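Local coordinates for FAD dependent oxidoreductase domain-containing protein (Deinococcus radiodurans R1, PDB 3C4N) that is of unknown function but binds ADP and probably acts as an FAD-dependent oxidoreductase of the ETF-QO/FixC family, at residues L142-L152 with L260-L271. Numbering follows the deposited sequence.
Sequences LADFPEALALL and LDLLSGAQTPVL
Phe145 lays one face of its ring over Pro269 in a CH-pi contact, beside the mixed beta-sheet of a DAO-type FAD-dependent oxidoreductase, where the loop 261-269 leads into strand 270-273, away from the bound ADP. Pro269 CD stands 3.6 Å from the centroid of the Phe145 ring and 15° off its normal, shifted toward the rim at CG. The CB of Phe145 already points at 260-271, and with CG anti to the carbonyl carbon (chi1 -54°) the ring lies with a face over Pro269. Gln267 O approaches the same ring obliquely, 3.3 Å from Phe145 CE1. With an alanine at Phe145, Pro269 CD would probably lose the ring face it packs on and Gln267 O its neighbour at CE1.

Two residues on, Glu147 bends at chi2 (-67°) and its OE2 lies against Thr268, 3.2 Å from Thr268 OG1 at an angle too poor for a hydrogen bond, while Glu147 CB rests 3.9 Å from Leu263 CD2. No hydrogen bond joins the two segments, so side-chain packing carries the contact. Arg121 of the neighbouring strand 118-127 donates to Thr268 O, and Tyr285 OH bonds Leu263 O, which ties the long loop before strand 270-273 to neighbouring strands of the sheet.

At the start of that strand, Leu271 reaches into an apolar cluster. Its CD1 meets Ala148 CB at 3.9 Å, Leu151 CD1 at 4.1 Å and Leu152 CD2 at 4.3 Å. The Leu151 and Leu262 side chains run antiparallel past one another, and, with Leu260 at the edge of its reach, Leu151 CD2 lies 3.5 Å from Leu262 CD1.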
loop_
_atom_site.group_PDB
_atom_site.type_symbol
_atom_site.label_atom_id
_atom_site.label_comp_id
_atom_site.label_asym_id
_atom_site.label_seq_id
_atom_site.Cartn_x
_atom_site.Cartn_y
_atom_site.Cartn_z
ATOM N N LEU A 142 7.201 -26.017 -35.388
ATOM C CA LEU A 142 8.451 -25.458 -34.893
ATOM C C LEU A 142 9.348 -25.027 -36.054
ATOM O O LEU A 142 10.571 -24.981 -35.929
ATOM C CB LEU A 142 9.163 -26.490 -34.011
ATOM C CG LEU A 142 8.842 -26.483 -32.515
ATOM C CD1 LEU A 142 7.486 -25.856 -32.265
ATOM C CD2 LEU A 142 8.896 -27.905 -31.971
ATOM N N ALA A 143 8.723 -24.709 -37.182
ATOM C CA ALA A 143 9.450 -24.275 -38.362
ATOM C C ALA A 143 10.415 -23.159 -38.018
ATOM O O ALA A 143 11.627 -23.331 -38.110
ATOM C CB ALA A 143 8.481 -23.802 -39.434
ATOM N N ASP A 144 9.889 -22.011 -37.611
ATOM C CA ASP A 144 10.768 -20.896 -37.289
ATOM C C ASP A 144 11.144 -20.832 -35.813
ATOM O O ASP A 144 11.544 -19.783 -35.309
ATOM C CB ASP A 144 10.132 -19.573 -37.710
ATOM C CG ASP A 144 11.168 -18.537 -38.111
ATOM O OD1 ASP A 144 10.897 -17.327 -37.968
ATOM O OD2 ASP A 144 12.256 -18.939 -38.580
ATOM N N PHE A 145 11.026 -21.958 -35.125
ATOM C CA PHE A 145 11.353 -22.003 -33.710
ATOM C C PHE A 145 12.258 -23.202 -33.407
ATOM O O PHE A 145 11.843 -24.168 -32.774
ATOM C CB PHE A 145 10.058 -22.081 -32.906
ATOM C CG PHE A 145 9.072 -20.985 -33.234
ATOM C CD1 PHE A 145 9.414 -19.646 -33.065
ATOM C CD2 PHE A 145 7.789 -21.294 -33.682
ATOM C CE1 PHE A 145 8.497 -18.633 -33.337
ATOM C CE2 PHE A 145 6.867 -20.284 -33.958
ATOM C CZ PHE A 145 7.222 -18.953 -33.782
ATOM N N PRO A 146 13.517 -23.146 -33.860
ATOM C CA PRO A 146 14.480 -24.225 -33.643
ATOM C C PRO A 146 14.900 -24.427 -32.191
ATOM O O PRO A 146 15.207 -25.544 -31.784
ATOM C CB PRO A 146 15.655 -23.810 -34.524
ATOM C CG PRO A 146 15.629 -22.321 -34.415
ATOM C CD PRO A 146 14.148 -22.032 -34.593
ATOM N N GLU A 147 14.924 -23.352 -31.413
ATOM C CA GLU A 147 15.339 -23.459 -30.020
ATOM C C GLU A 147 14.368 -24.298 -29.193
ATOM O O GLU A 147 14.704 -24.749 -28.099
ATOM C CB GLU A 147 15.510 -22.062 -29.398
ATOM C CG GLU A 147 14.224 -21.278 -29.139
ATOM C CD GLU A 147 13.497 -20.857 -30.405
ATOM O OE1 GLU A 147 14.085 -20.955 -31.504
ATOM O OE2 GLU A 147 12.336 -20.410 -30.288
ATOM N N ALA A 148 13.167 -24.508 -29.730
ATOM C CA ALA A 148 12.137 -25.296 -29.060
ATOM C C ALA A 148 12.166 -26.730 -29.569
ATOM O O ALA A 148 11.684 -27.647 -28.907
ATOM C CB ALA A 148 10.766 -24.687 -29.312
ATOM N N LEU A 149 12.754 -26.918 -30.744
ATOM C CA LEU A 149 12.836 -28.235 -31.353
ATOM C C LEU A 149 13.868 -29.111 -30.647
ATOM O O LEU A 149 13.615 -30.284 -30.371
ATOM C CB LEU A 149 13.201 -28.097 -32.834
ATOM C CG LEU A 149 12.660 -29.159 -33.799
ATOM C CD1 LEU A 149 13.159 -28.854 -35.205
ATOM C CD2 LEU A 149 13.101 -30.555 -33.376
ATOM N N ALA A 150 15.024 -28.532 -30.348
ATOM C CA ALA A 150 16.112 -29.255 -29.696
ATOM C C ALA A 150 15.741 -29.796 -28.319
ATOM O O ALA A 150 16.485 -30.581 -27.723
ATOM C CB ALA A 150 17.339 -28.342 -29.583
ATOM N N LEU A 151 14.598 -29.366 -27.804
ATOM C CA LEU A 151 14.164 -29.817 -26.489
ATOM C C LEU A 151 13.514 -31.188 -26.561
ATOM O O LEU A 151 13.550 -31.954 -25.600
ATOM C CB LEU A 151 13.165 -28.829 -25.894
ATOM C CG LEU A 151 13.615 -27.381 -25.762
ATOM C CD1 LEU A 151 12.435 -26.556 -25.267
ATOM C CD2 LEU A 151 14.794 -27.272 -24.802
ATOM N N LEU A 152 12.927 -31.497 -27.710
ATOM C CA LEU A 152 12.220 -32.756 -27.868
ATOM C C LEU A 152 12.717 -33.660 -28.970
ATOM O O LEU A 152 13.685 -33.362 -29.669
ATOM C CB LEU A 152 10.728 -32.492 -28.103
ATOM C CG LEU A 152 10.289 -31.050 -28.353
ATOM C CD1 LEU A 152 9.017 -31.002 -29.182
ATOM C CD2 LEU A 152 10.084 -30.373 -27.020
ATOM N N LEU A 260 14.345 -24.353 -16.327
ATOM C CA LEU A 260 15.113 -25.072 -17.331
ATOM C C LEU A 260 15.956 -24.076 -18.120
ATOM O O LEU A 260 15.444 -23.358 -18.981
ATOM C CB LEU A 260 14.182 -25.809 -18.287
ATOM C CG LEU A 260 14.885 -26.680 -19.332
ATOM C CD1 LEU A 260 15.411 -27.959 -18.684
ATOM C CD2 LEU A 260 13.904 -27.016 -20.438
ATOM N N ASP A 261 17.253 -24.042 -17.833
ATOM C CA ASP A 261 18.142 -23.111 -18.500
ATOM C C ASP A 261 18.575 -23.534 -19.891
ATOM O O ASP A 261 19.701 -23.979 -20.090
ATOM C CB ASP A 261 19.370 -22.858 -17.628
ATOM C CG ASP A 261 19.025 -22.144 -16.337
ATOM O OD1 ASP A 261 18.571 -20.987 -16.395
ATOM O OD2 ASP A 261 19.201 -22.742 -15.261
ATOM N N LEU A 262 17.670 -23.406 -20.850
ATOM C CA LEU A 262 17.973 -23.737 -22.233
ATOM C C LEU A 262 17.449 -22.604 -23.110
ATOM O O LEU A 262 16.387 -22.041 -22.836
ATOM C CB LEU A 262 17.339 -25.070 -22.622
ATOM C CG LEU A 262 18.058 -26.289 -22.040
ATOM C CD1 LEU A 262 17.276 -27.541 -22.331
ATOM C CD2 LEU A 262 19.451 -26.387 -22.638
ATOM N N LEU A 263 18.212 -22.270 -24.148
ATOM C CA LEU A 263 17.879 -21.188 -25.068
ATOM C C LEU A 263 16.392 -20.951 -25.266
ATOM O O LEU A 263 15.652 -21.861 -25.623
ATOM C CB LEU A 263 18.520 -21.431 -26.435
ATOM C CG LEU A 263 18.386 -20.274 -27.433
ATOM C CD1 LEU A 263 19.043 -19.032 -26.843
ATOM C CD2 LEU A 263 19.067 -20.639 -28.766
ATOM N N SER A 264 15.960 -19.719 -25.036
ATOM C CA SER A 264 14.566 -19.373 -25.218
ATOM C C SER A 264 14.447 -17.987 -25.826
ATOM O O SER A 264 15.329 -17.145 -25.651
ATOM C CB SER A 264 13.829 -19.410 -23.887
ATOM O OG SER A 264 12.533 -18.865 -24.030
ATOM N N GLY A 265 13.349 -17.754 -26.539
ATOM C CA GLY A 265 13.140 -16.462 -27.165
ATOM C C GLY A 265 11.859 -15.778 -26.738
ATOM O O GLY A 265 11.012 -16.371 -26.076
ATOM N N ALA A 266 11.710 -14.515 -27.121
ATOM C CA ALA A 266 10.519 -13.751 -26.759
ATOM C C ALA A 266 9.298 -14.234 -27.525
ATOM O O ALA A 266 8.162 -13.973 -27.132
ATOM C CB ALA A 266 10.746 -12.270 -27.033
ATOM N N GLN A 267 9.537 -14.941 -28.620
ATOM C CA GLN A 267 8.444 -15.426 -29.430
ATOM C C GLN A 267 8.404 -16.943 -29.554
ATOM O O GLN A 267 7.636 -17.487 -30.352
ATOM C CB GLN A 267 8.518 -14.769 -30.801
ATOM C CG GLN A 267 9.911 -14.731 -31.375
ATOM C CD GLN A 267 10.041 -13.702 -32.482
ATOM O OE1 GLN A 267 11.038 -13.681 -33.213
ATOM N NE2 GLN A 267 9.033 -12.832 -32.611
ATOM N N THR A 268 9.230 -17.626 -28.764
ATOM C CA THR A 268 9.244 -19.084 -28.779
ATOM C C THR A 268 7.962 -19.536 -28.093
ATOM O O THR A 268 7.675 -19.153 -26.957
ATOM C CB THR A 268 10.491 -19.674 -28.054
ATOM O OG1 THR A 268 10.305 -21.080 -27.856
ATOM C CG2 THR A 268 10.712 -19.015 -26.723
ATOM N N PRO A 269 7.167 -20.352 -28.788
ATOM C CA PRO A 269 5.892 -20.868 -28.275
ATOM C C PRO A 269 5.935 -21.656 -26.965
ATOM O O PRO A 269 6.969 -22.198 -26.578
ATOM C CB PRO A 269 5.357 -21.695 -29.449
ATOM C CG PRO A 269 6.598 -22.118 -30.179
ATOM C CD PRO A 269 7.473 -20.900 -30.122
ATOM N N VAL A 270 4.798 -21.674 -26.274
ATOM C CA VAL A 270 4.664 -22.415 -25.028
ATOM C C VAL A 270 4.472 -23.861 -25.479
ATOM O O VAL A 270 3.789 -24.116 -26.470
ATOM C CB VAL A 270 3.410 -21.963 -24.220
ATOM C CG1 VAL A 270 3.244 -22.818 -22.979
ATOM C CG2 VAL A 270 3.538 -20.498 -23.828
ATOM N N LEU A 271 5.082 -24.802 -24.770
ATOM C CA LEU A 271 4.972 -26.211 -25.126
ATOM C C LEU A 271 4.413 -26.997 -23.960
ATOM O O LEU A 271 4.671 -26.673 -22.800
ATOM C CB LEU A 271 6.347 -26.768 -25.494
ATOM C CG LEU A 271 7.068 -26.068 -26.653
ATOM C CD1 LEU A 271 8.571 -26.330 -26.548
ATOM C CD2 LEU A 271 6.510 -26.563 -27.979
#